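PDB 3BS0: TodX from Pseudomonas putida, which probably carries toluene and related aromatic hydrocarbons across the outer membrane, as a monomeric beta-barrel channel of the FadL family. Local coordinates for residues A[29-34]-A[220-225]; A[77-82]-A[99-104]; A[235-240]-A[281-286]. All coordinates share one frame; numbering follows the deposited sequence.

Interaction 1 (A[29-34]-A[220-225]); sequences ALISNP and GGRLGL
Arg222 reaches inward from strand 214-228 and lies against the backbone of residues 30-32, showing how one long side chain can join a barrel wall to the chain inside it. Its CG sits between the backbone N and the carbonyl carbon (chi1 77°). Further bends at chi2 and chi3 fold the chain back along the wall, bringing CD, NE and the guanidinium group against Ile31. NE comes 2.6 Å from Ile31 O, while Ile31 CA lies over one face of the guanidinium, 3.5 Å above its plane and offset toward the rim. The CG2 methyl of Ile31, anti to the backbone N, meets Arg222 NH2 at 3.3 Å. The aliphatic part of the arginine is also covered, with Arg222 CG 3.5 Å from Ser32 O and 3.8 Å from Pro34 CD. At the charged end, NH1 forms a salt bridge with Asp156 of the neighbouring strand, which probably helps to fix the rotation of the group. Close by, Ser154 OG bonds Leu30 O, a second tie between wall and loop.

Toward Asn33 the packing thins out. The amide's OD1 approaches Gly224 CA at 3.5 Å, in the place a side chain at that position would occupy, and ND2 stands 3.6 Å from Leu225 O. The amide's own hydrogen bonds, to Ser21 O and Ala35 N, are weak. Ser32 turns its hydroxymethyl group away from the strand and is partly exposed, and the Leu225 side chain leaves on the far side of the wall, at the surface. An N-terminal segment lodged inside the barrel and held to its inner wall is typical of FadL-family proteins, where it forms the hatch, or plug.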
ATOM      1  N   ALA A  29      -8.957  -4.280  12.977  1.00 42.23           N
ATOM      2  CA  ALA A  29     -10.003  -5.082  12.355  1.00 41.42           C
ATOM      3  C   ALA A  29     -11.009  -4.139  11.716  1.00 42.35           C
ATOM      4  O   ALA A  29     -11.834  -4.553  10.906  1.00 43.41           O
ATOM      5  CB  ALA A  29     -10.691  -5.948  13.382  1.00 40.46           C
ATOM      6  N   LEU A  30     -10.930  -2.862  12.079  1.00 41.20           N
ATOM      7  CA  LEU A  30     -11.835  -1.868  11.528  1.00 40.39           C
ATOM      8  C   LEU A  30     -11.725  -1.797  10.000  1.00 42.26           C
ATOM      9  O   LEU A  30     -12.623  -1.273   9.337  1.00 42.60           O
ATOM     10  CB  LEU A  30     -11.558  -0.495  12.159  1.00 38.22           C
ATOM     11  CG  LEU A  30     -12.180  -0.238  13.542  1.00 35.97           C
ATOM     12  CD1 LEU A  30     -11.594   1.002  14.181  1.00 32.68           C
ATOM     13  CD2 LEU A  30     -13.687  -0.082  13.383  1.00 36.79           C
ATOM     14  N   ILE A  31     -10.640  -2.338   9.447  1.00 42.50           N
ATOM     15  CA  ILE A  31     -10.429  -2.352   7.999  1.00 42.68           C
ATOM     16  C   ILE A  31     -10.498  -3.773   7.455  1.00 44.05           C
ATOM     17  O   ILE A  31     -11.030  -4.017   6.359  1.00 44.57           O
ATOM     18  CB  ILE A  31      -9.047  -1.854   7.604  1.00 43.35           C
ATOM     19  CG1 ILE A  31      -8.805  -0.447   8.136  1.00 43.35           C
ATOM     20  CG2 ILE A  31      -8.929  -1.892   6.082  1.00 47.47           C
ATOM     21  CD1 ILE A  31      -7.345  -0.049   8.060  1.00 42.78           C
ATOM     22  N   SER A  32      -9.909  -4.701   8.207  1.00 42.20           N
ATOM     23  CA  SER A  32      -9.898  -6.093   7.819  1.00 38.67           C
ATOM     24  C   SER A  32     -11.269  -6.678   8.097  1.00 39.40           C
ATOM     25  O   SER A  32     -12.214  -6.410   7.355  1.00 39.06           O
ATOM     26  CB  SER A  32      -8.818  -6.833   8.588  1.00 41.18           C
ATOM     27  OG  SER A  32      -8.892  -6.549   9.971  1.00 45.90           O
ATOM     28  N   ASN A  33     -11.395  -7.452   9.170  1.00 39.24           N
ATOM     29  CA  ASN A  33     -12.681  -8.052   9.516  1.00 38.68           C
ATOM     30  C   ASN A  33     -13.248  -7.514  10.844  1.00 38.46           C
ATOM     31  O   ASN A  33     -13.061  -8.115  11.900  1.00 37.76           O
ATOM     32  CB  ASN A  33     -12.527  -9.568   9.584  1.00 39.00           C
ATOM     33  CG  ASN A  33     -13.835 -10.267   9.834  1.00 39.80           C
ATOM     34  OD1 ASN A  33     -14.906  -9.680   9.654  1.00 39.96           O
ATOM     35  ND2 ASN A  33     -13.764 -11.532  10.234  1.00 38.53           N
ATOM     36  N   PRO A  34     -13.969  -6.383  10.796  1.00 38.52           N
ATOM     37  CA  PRO A  34     -14.540  -5.795  12.009  1.00 40.91           C
ATOM     38  C   PRO A  34     -15.357  -6.741  12.880  1.00 43.19           C
ATOM     39  O   PRO A  34     -15.593  -6.449  14.052  1.00 45.37           O
ATOM     40  CB  PRO A  34     -15.377  -4.629  11.474  1.00 40.95           C
ATOM     41  CG  PRO A  34     -15.733  -5.068  10.100  1.00 41.14           C
ATOM     42  CD  PRO A  34     -14.442  -5.659   9.605  1.00 40.13           C
ATOM     43  N   GLY A 220     -14.936   4.147   1.171  1.00 43.28           N
ATOM     44  CA  GLY A 220     -14.535   2.754   1.066  1.00 39.83           C
ATOM     45  C   GLY A 220     -15.221   2.022   2.202  1.00 38.99           C
ATOM     46  O   GLY A 220     -15.811   2.661   3.064  1.00 35.87           O
ATOM     47  N   GLY A 221     -15.170   0.695   2.230  1.00 39.00           N
ATOM     48  CA  GLY A 221     -15.836   0.017   3.326  1.00 39.75           C
ATOM     49  C   GLY A 221     -15.886  -1.488   3.229  1.00 40.99           C
ATOM     50  O   GLY A 221     -15.540  -2.053   2.199  1.00 41.72           O
ATOM     51  N   ARG A 222     -16.300  -2.138   4.315  1.00 41.18           N
ATOM     52  CA  ARG A 222     -16.406  -3.586   4.331  1.00 40.46           C
ATOM     53  C   ARG A 222     -17.409  -4.100   5.359  1.00 40.57           C
ATOM     54  O   ARG A 222     -18.019  -3.337   6.105  1.00 40.05           O
ATOM     55  CB  ARG A 222     -15.044  -4.237   4.602  1.00 41.37           C
ATOM     56  CG  ARG A 222     -14.576  -4.190   6.054  1.00 41.28           C
ATOM     57  CD  ARG A 222     -14.038  -2.824   6.393  1.00 45.11           C
ATOM     58  NE  ARG A 222     -12.933  -2.454   5.514  1.00 44.31           N
ATOM     59  CZ  ARG A 222     -12.611  -1.201   5.220  1.00 45.72           C
ATOM     60  NH1 ARG A 222     -13.317  -0.208   5.743  1.00 47.76           N
ATOM     61  NH2 ARG A 222     -11.600  -0.947   4.394  1.00 45.82           N
ATOM     62  N   LEU A 223     -17.566  -5.417   5.361  1.00 39.91           N
ATOM     63  CA  LEU A 223     -18.446  -6.121   6.262  1.00 40.07           C
ATOM     64  C   LEU A 223     -17.989  -7.569   6.278  1.00 41.09           C
ATOM     65  O   LEU A 223     -17.454  -8.064   5.278  1.00 40.53           O
ATOM     66  CB  LEU A 223     -19.890  -6.002   5.789  1.00 41.58           C
ATOM     67  CG  LEU A 223     -20.189  -6.133   4.301  1.00 43.03           C
ATOM     68  CD1 LEU A 223     -20.241  -7.594   3.914  1.00 42.53           C
ATOM     69  CD2 LEU A 223     -21.519  -5.464   4.009  1.00 42.72           C
ATOM     70  N   GLY A 224     -18.171  -8.232   7.423  1.00 40.16           N
ATOM     71  CA  GLY A 224     -17.757  -9.621   7.563  1.00 38.59           C
ATOM     72  C   GLY A 224     -18.466 -10.350   8.691  1.00 38.22           C
ATOM     73  O   GLY A 224     -19.464  -9.874   9.231  1.00 35.62           O
ATOM     74  N   LEU A 225     -17.953 -11.515   9.057  1.00 38.84           N
ATOM     75  CA  LEU A 225     -18.583 -12.275  10.121  1.00 43.95           C
ATOM     76  C   LEU A 225     -17.725 -13.392  10.670  1.00 46.30           C
ATOM     77  O   LEU A 225     -16.675 -13.717  10.118  1.00 47.46           O
ATOM     78  CB  LEU A 225     -19.927 -12.837   9.644  1.00 46.14           C
ATOM     79  CG  LEU A 225     -20.004 -13.506   8.268  1.00 48.87           C
ATOM     80  CD1 LEU A 225     -19.212 -14.804   8.249  1.00 49.73           C
ATOM     81  CD2 LEU A 225     -21.458 -13.761   7.924  1.00 48.15           C
TER

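Interaction 2 (A[77-82]-A[99-104]); sequences GPYVGP and LFVSSG. Unlike the reference sequence in segment 77-82: Gly77 (reference Ala).
Tyr79 and Val101 meet because each sends a group anti to its own main-chain nitrogen: CG of the tyrosine (chi1 -179°) and CG1 of the valine (chi1 173°). The two side chains cross at about a right angle within the antiparallel hairpin of strands 80-90 and 93-108, neighbouring staves of the FadL-type barrel. Val101 CG1 lies 3.8 Å from Tyr79 CE2 and 3.7 Å from the phenolic OH, so it touches the far end of the tyrosine, while Ser103 CB approaches the ring nearer its root, at CD2. The same methyl reaches Gly81 CA at 3.3 Å and takes the place where a side chain at Gly81 would point. Pro82 adds a further contact, its CD 3.4 Å from Val101 CB and its ring slanting across the isopropyl group. At residue 104 the second chain turns a corner, consistent with the kink in the third barrel strand of FadL relatives. Val101 N donates to Pro82 O at 3.3 Å, almost in line with the carbonyl bond. The reciprocal bond cannot form, since the proline nitrogen carries no hydrogen, and Val101 O instead receives a weak hydrogen bond from Gln83 NE2.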
ATOM      1  N   GLY A  77      16.247   7.077   4.763  1.00 62.07           N
ATOM      2  CA  GLY A  77      15.373   6.987   5.924  1.00 65.30           C
ATOM      3  C   GLY A  77      13.901   6.978   5.541  1.00 65.99           C
ATOM      4  O   GLY A  77      13.424   7.916   4.901  1.00 68.83           O
ATOM      5  N   PRO A  78      13.150   5.944   5.971  1.00 68.88           N
ATOM      6  CA  PRO A  78      11.724   5.629   5.766  1.00 64.78           C
ATOM      7  C   PRO A  78      10.594   6.564   6.182  1.00 63.56           C
ATOM      8  O   PRO A  78      10.766   7.509   6.946  1.00 67.14           O
ATOM      9  CB  PRO A  78      11.559   4.279   6.467  1.00 67.48           C
ATOM     10  CG  PRO A  78      12.958   3.730   6.529  1.00 67.80           C
ATOM     11  CD  PRO A  78      13.760   4.941   6.857  1.00 68.11           C
ATOM     12  N   TYR A  79       9.415   6.254   5.656  1.00 61.00           N
ATOM     13  CA  TYR A  79       8.213   6.989   5.985  1.00 56.81           C
ATOM     14  C   TYR A  79       7.583   6.198   7.132  1.00 53.54           C
ATOM     15  O   TYR A  79       7.463   4.970   7.084  1.00 52.48           O
ATOM     16  CB  TYR A  79       7.248   7.032   4.793  1.00 58.62           C
ATOM     17  CG  TYR A  79       5.973   7.810   5.066  1.00 59.50           C
ATOM     18  CD1 TYR A  79       5.992   9.206   5.192  1.00 59.10           C
ATOM     19  CD2 TYR A  79       4.747   7.149   5.226  1.00 60.46           C
ATOM     20  CE1 TYR A  79       4.818   9.928   5.473  1.00 59.84           C
ATOM     21  CE2 TYR A  79       3.571   7.858   5.507  1.00 60.75           C
ATOM     22  CZ  TYR A  79       3.611   9.245   5.631  1.00 60.84           C
ATOM     23  OH  TYR A  79       2.448   9.929   5.927  1.00 61.95           O
ATOM     24  N   VAL A  80       7.207   6.916   8.171  1.00 49.87           N
ATOM     25  CA  VAL A  80       6.592   6.328   9.340  1.00 47.45           C
ATOM     26  C   VAL A  80       5.133   6.768   9.377  1.00 47.51           C
ATOM     27  O   VAL A  80       4.831   7.972   9.383  1.00 48.25           O
ATOM     28  CB  VAL A  80       7.295   6.808  10.592  1.00 45.26           C
ATOM     29  CG1 VAL A  80       6.531   6.365  11.816  1.00 46.91           C
ATOM     30  CG2 VAL A  80       8.723   6.273  10.600  1.00 46.93           C
ATOM     31  N   GLY A  81       4.232   5.791   9.377  1.00 44.52           N
ATOM     32  CA  GLY A  81       2.820   6.096   9.408  1.00 42.05           C
ATOM     33  C   GLY A  81       2.239   5.859  10.786  1.00 40.98           C
ATOM     34  O   GLY A  81       2.399   4.784  11.358  1.00 39.58           O
ATOM     35  N   PRO A  82       1.565   6.859  11.357  1.00 40.91           N
ATOM     36  CA  PRO A  82       0.979   6.696  12.686  1.00 41.42           C
ATOM     37  C   PRO A  82      -0.362   5.964  12.582  1.00 40.94           C
ATOM     38  O   PRO A  82      -0.980   5.929  11.508  1.00 37.19           O
ATOM     39  CB  PRO A  82       0.808   8.130  13.147  1.00 42.98           C
ATOM     40  CG  PRO A  82       0.383   8.815  11.868  1.00 42.07           C
ATOM     41  CD  PRO A  82       1.364   8.233  10.857  1.00 42.53           C
ATOM     42  N   LEU A  99      -7.654   6.374  12.573  1.00 31.37           N
ATOM     43  CA  LEU A  99      -6.951   6.938  11.426  1.00 31.53           C
ATOM     44  C   LEU A  99      -5.797   5.972  11.130  1.00 34.25           C
ATOM     45  O   LEU A  99      -4.963   5.689  12.000  1.00 34.57           O
ATOM     46  CB  LEU A  99      -6.410   8.327  11.790  1.00 31.28           C
ATOM     47  CG  LEU A  99      -7.411   9.276  12.477  1.00 33.31           C
ATOM     48  CD1 LEU A  99      -6.669  10.243  13.374  1.00 30.58           C
ATOM     49  CD2 LEU A  99      -8.233  10.035  11.436  1.00 30.83           C
ATOM     50  N   PHE A 100      -5.748   5.442   9.916  1.00 34.78           N
ATOM     51  CA  PHE A 100      -4.686   4.514   9.595  1.00 35.19           C
ATOM     52  C   PHE A 100      -3.849   4.939   8.418  1.00 37.98           C
ATOM     53  O   PHE A 100      -4.227   4.753   7.260  1.00 34.17           O
ATOM     54  CB  PHE A 100      -5.252   3.113   9.375  1.00 34.92           C
ATOM     55  CG  PHE A 100      -5.810   2.502  10.625  1.00 36.28           C
ATOM     56  CD1 PHE A 100      -7.089   2.815  11.050  1.00 35.56           C
ATOM     57  CD2 PHE A 100      -5.024   1.670  11.422  1.00 38.04           C
ATOM     58  CE1 PHE A 100      -7.577   2.318  12.247  1.00 37.15           C
ATOM     59  CE2 PHE A 100      -5.503   1.170  12.624  1.00 35.73           C
ATOM     60  CZ  PHE A 100      -6.780   1.495  13.038  1.00 37.84           C
ATOM     61  N   VAL A 101      -2.697   5.511   8.763  1.00 42.96           N
ATOM     62  CA  VAL A 101      -1.701   6.012   7.827  1.00 46.59           C
ATOM     63  C   VAL A 101      -0.859   4.871   7.283  1.00 50.76           C
ATOM     64  O   VAL A 101      -0.594   3.892   7.978  1.00 52.28           O
ATOM     65  CB  VAL A 101      -0.757   7.018   8.528  1.00 47.36           C
ATOM     66  CG1 VAL A 101       0.382   7.414   7.600  1.00 44.75           C
ATOM     67  CG2 VAL A 101      -1.544   8.257   8.971  1.00 46.65           C
ATOM     68  N   SER A 102      -0.436   5.004   6.031  1.00 54.76           N
ATOM     69  CA  SER A 102       0.391   3.985   5.414  1.00 57.26           C
ATOM     70  C   SER A 102       0.998   4.442   4.103  1.00 58.12           C
ATOM     71  O   SER A 102       0.444   5.286   3.407  1.00 57.96           O
ATOM     72  CB  SER A 102      -0.431   2.720   5.164  1.00 58.39           C
ATOM     73  OG  SER A 102      -1.480   2.969   4.242  1.00 62.06           O
ATOM     74  N   SER A 103       2.159   3.885   3.788  1.00 59.63           N
ATOM     75  CA  SER A 103       2.825   4.167   2.537  1.00 60.74           C
ATOM     76  C   SER A 103       2.360   3.006   1.678  1.00 61.71           C
ATOM     77  O   SER A 103       1.743   2.068   2.182  1.00 62.95           O
ATOM     78  CB  SER A 103       4.339   4.101   2.700  1.00 62.58           C
ATOM     79  OG  SER A 103       4.907   3.197   1.761  1.00 63.61           O
ATOM     80  N   GLY A 104       2.650   3.059   0.387  1.00 61.16           N
ATOM     81  CA  GLY A 104       2.245   1.984  -0.496  1.00 59.66           C
ATOM     82  C   GLY A 104       3.114   2.106  -1.724  1.00 58.00           C
ATOM     83  O   GLY A 104       2.842   1.533  -2.787  1.00 57.59           O
TER

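Interaction 3 (A[235-240]-A[281-286]); sequences LGAMYN and LTLGLA
Gly236 and Gly284 face each other as a hydrogen-bonded pair, each giving its N-H to the other's carbonyl and each using its own carbonyl in return. Gly236 N to Gly284 O is 3.0 Å and nearly straight at 170°. The return bond, Gly284 N to Gly236 O, is also 3.0 Å, so both polar groups of both glycines are satisfied within the pair. Two residues along, Met238 and Thr282 repeat the exchange, with Met238 N at 3.3 Å from Thr282 O and Thr282 N at 3.2 Å from Met238 O.

The alternate residues Leu235, Ala237 and Tyr239 turn their backbone polar groups the other way, to Tyr227, Leu225 and Leu223 of strand 214-228, while Leu281 bonds Arg301 on the next strand beyond. At the end of the ladder Asn240 bonds the backbone of Ser280. Such alternation is how an antiparallel transmembrane barrel satisfies its backbone inside a membrane: every strand borrows from both neighbours. The carbonyl of Gly236 takes in addition a CA-H...O contact from Leu283 CA, at 3.6 Å.

The side chains divide by face. Met238, with CG placed between N and the carbonyl carbon (chi1 66°), bends so that its CE methyl comes 3.7 Å from Thr282 CB; Met238 also touches Asn33 of the loop within the barrel. On the opposite face, which carries the leucines and is probably turned to lipid, Leu281 CD2 comes 3.4 Å from Tyr239 CD1, and the two side chains cross at about a right angle.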
ATOM      1  N   LEU A 235     -14.261 -19.765  12.380  1.00 62.98           N
ATOM      2  CA  LEU A 235     -14.113 -19.476  10.964  1.00 62.08           C
ATOM      3  C   LEU A 235     -14.522 -18.037  10.695  1.00 61.31           C
ATOM      4  O   LEU A 235     -15.351 -17.480  11.414  1.00 59.34           O
ATOM      5  CB  LEU A 235     -14.998 -20.416  10.143  1.00 64.12           C
ATOM      6  CG  LEU A 235     -14.934 -21.921  10.432  1.00 65.54           C
ATOM      7  CD1 LEU A 235     -16.114 -22.613   9.760  1.00 64.97           C
ATOM      8  CD2 LEU A 235     -13.610 -22.499   9.955  1.00 64.25           C
ATOM      9  N   GLY A 236     -13.946 -17.444   9.650  1.00 60.08           N
ATOM     10  CA  GLY A 236     -14.273 -16.071   9.319  1.00 59.47           C
ATOM     11  C   GLY A 236     -14.325 -15.735   7.839  1.00 58.48           C
ATOM     12  O   GLY A 236     -13.816 -16.469   6.989  1.00 58.78           O
ATOM     13  N   ALA A 237     -14.944 -14.599   7.539  1.00 56.92           N
ATOM     14  CA  ALA A 237     -15.083 -14.125   6.175  1.00 55.47           C
ATOM     15  C   ALA A 237     -15.510 -12.659   6.166  1.00 54.91           C
ATOM     16  O   ALA A 237     -16.220 -12.200   7.066  1.00 54.78           O
ATOM     17  CB  ALA A 237     -16.101 -14.975   5.436  1.00 54.12           C
ATOM     18  N   MET A 238     -15.069 -11.930   5.144  1.00 55.35           N
ATOM     19  CA  MET A 238     -15.403 -10.517   5.006  1.00 57.45           C
ATOM     20  C   MET A 238     -15.348 -10.071   3.547  1.00 58.12           C
ATOM     21  O   MET A 238     -14.506 -10.529   2.775  1.00 57.25           O
ATOM     22  CB  MET A 238     -14.427  -9.664   5.808  1.00 57.97           C
ATOM     23  CG  MET A 238     -13.020  -9.718   5.269  1.00 58.80           C
ATOM     24  SD  MET A 238     -11.854 -10.562   6.346  1.00 61.52           S
ATOM     25  CE  MET A 238     -12.525 -12.136   6.477  1.00 58.53           C
ATOM     26  N   TYR A 239     -16.246  -9.172   3.176  1.00 59.36           N
ATOM     27  CA  TYR A 239     -16.267  -8.661   1.823  1.00 62.08           C
ATOM     28  C   TYR A 239     -15.896  -7.198   1.852  1.00 62.80           C
ATOM     29  O   TYR A 239     -16.366  -6.457   2.705  1.00 62.07           O
ATOM     30  CB  TYR A 239     -17.649  -8.803   1.208  1.00 64.00           C
ATOM     31  CG  TYR A 239     -17.764  -8.100  -0.117  1.00 65.63           C
ATOM     32  CD1 TYR A 239     -17.037  -8.534  -1.225  1.00 67.14           C
ATOM     33  CD2 TYR A 239     -18.608  -7.003  -0.270  1.00 67.07           C
ATOM     34  CE1 TYR A 239     -17.159  -7.891  -2.468  1.00 69.26           C
ATOM     35  CE2 TYR A 239     -18.737  -6.348  -1.504  1.00 68.94           C
ATOM     36  CZ  TYR A 239     -18.016  -6.800  -2.597  1.00 68.28           C
ATOM     37  OH  TYR A 239     -18.183  -6.187  -3.817  1.00 69.35           O
ATOM     38  N   ASN A 240     -15.064  -6.785   0.905  1.00 64.82           N
ATOM     39  CA  ASN A 240     -14.625  -5.404   0.831  1.00 66.89           C
ATOM     40  C   ASN A 240     -15.194  -4.749  -0.416  1.00 68.86           C
ATOM     41  O   ASN A 240     -15.158  -5.332  -1.498  1.00 69.98           O
ATOM     42  CB  ASN A 240     -13.098  -5.356   0.811  1.00 66.69           C
ATOM     43  CG  ASN A 240     -12.550  -4.092   1.412  1.00 65.16           C
ATOM     44  OD1 ASN A 240     -11.391  -4.036   1.797  1.00 67.16           O
ATOM     45  ND2 ASN A 240     -13.376  -3.067   1.490  1.00 64.16           N
ATOM     46  N   LEU A 281     -12.539 -10.682  -1.357  1.00 63.02           N
ATOM     47  CA  LEU A 281     -13.342 -11.639  -0.616  1.00 60.89           C
ATOM     48  C   LEU A 281     -12.317 -12.423   0.188  1.00 60.25           C
ATOM     49  O   LEU A 281     -11.266 -12.790  -0.336  1.00 59.58           O
ATOM     50  CB  LEU A 281     -14.098 -12.553  -1.586  1.00 58.72           C
ATOM     51  CG  LEU A 281     -15.454 -13.052  -1.098  1.00 57.90           C
ATOM     52  CD1 LEU A 281     -15.258 -13.890   0.145  1.00 59.04           C
ATOM     53  CD2 LEU A 281     -16.368 -11.871  -0.815  1.00 55.60           C
ATOM     54  N   THR A 282     -12.597 -12.668   1.459  1.00 59.33           N
ATOM     55  CA  THR A 282     -11.626 -13.386   2.269  1.00 60.28           C
ATOM     56  C   THR A 282     -12.250 -14.486   3.110  1.00 60.49           C
ATOM     57  O   THR A 282     -13.245 -14.262   3.798  1.00 61.06           O
ATOM     58  CB  THR A 282     -10.882 -12.420   3.201  1.00 59.62           C
ATOM     59  OG1 THR A 282     -10.761 -11.141   2.564  1.00 58.50           O
ATOM     60  CG2 THR A 282      -9.493 -12.961   3.519  1.00 58.80           C
ATOM     61  N   LEU A 283     -11.654 -15.673   3.057  1.00 59.40           N
ATOM     62  CA  LEU A 283     -12.158 -16.808   3.817  1.00 58.89           C
ATOM     63  C   LEU A 283     -11.026 -17.420   4.625  1.00 58.79           C
ATOM     64  O   LEU A 283      -9.908 -17.540   4.130  1.00 58.69           O
ATOM     65  CB  LEU A 283     -12.764 -17.847   2.863  1.00 58.11           C
ATOM     66  CG  LEU A 283     -14.033 -17.414   2.118  1.00 57.70           C
ATOM     67  CD1 LEU A 283     -14.534 -18.557   1.257  1.00 59.11           C
ATOM     68  CD2 LEU A 283     -15.112 -17.013   3.109  1.00 57.12           C
ATOM     69  N   GLY A 284     -11.309 -17.788   5.874  1.00 58.02           N
ATOM     70  CA  GLY A 284     -10.278 -18.379   6.711  1.00 58.97           C
ATOM     71  C   GLY A 284     -10.757 -19.071   7.980  1.00 60.76           C
ATOM     72  O   GLY A 284     -11.961 -19.183   8.242  1.00 59.37           O
ATOM     73  N   LEU A 285      -9.798 -19.540   8.774  1.00 62.25           N
ATOM     74  CA  LEU A 285     -10.111 -20.227  10.017  1.00 65.15           C
ATOM     75  C   LEU A 285      -8.938 -20.240  10.983  1.00 66.54           C
ATOM     76  O   LEU A 285      -7.790 -20.426  10.580  1.00 68.31           O
ATOM     77  CB  LEU A 285     -10.548 -21.673   9.738  1.00 64.33           C
ATOM     78  CG  LEU A 285      -9.549 -22.628   9.078  1.00 63.90           C
ATOM     79  CD1 LEU A 285      -9.489 -23.931   9.859  1.00 64.15           C
ATOM     80  CD2 LEU A 285      -9.960 -22.885   7.631  1.00 63.75           C
ATOM     81  N   ALA A 286      -9.241 -20.046  12.264  1.00 68.15           N
ATOM     82  CA  ALA A 286      -8.232 -20.054  13.316  1.00 68.38           C
ATOM     83  C   ALA A 286      -8.514 -21.247  14.233  1.00 69.19           C
ATOM     84  O   ALA A 286      -9.672 -21.598  14.461  1.00 69.44           O
ATOM     85  CB  ALA A 286      -8.295 -18.751  14.107  1.00 66.54           C
TER

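In the fold
Interactions 1 and 3 share neighbouring strands: 220-225 pairs with 235-240, which in turn pairs with 281-286, so their centres are only 10 Å apart. Arg222 CB, at the root of the side chain central to interaction 1, packs 3.2 Å from Tyr239 O. Residues 29-34 link this patch to interaction 2 across the barrel interior, where Ile31 CD1 packs at 3.9 Å against Phe100 CG, although the centres of interactions 1 and 2 are 20 Å apart. Interactions 2 and 3 do not touch; their nearest atoms are about 12 Å apart. The Ser103 side chain is about 11 Å, and that of Arg222 about 14 Å, from bound C8E detergent.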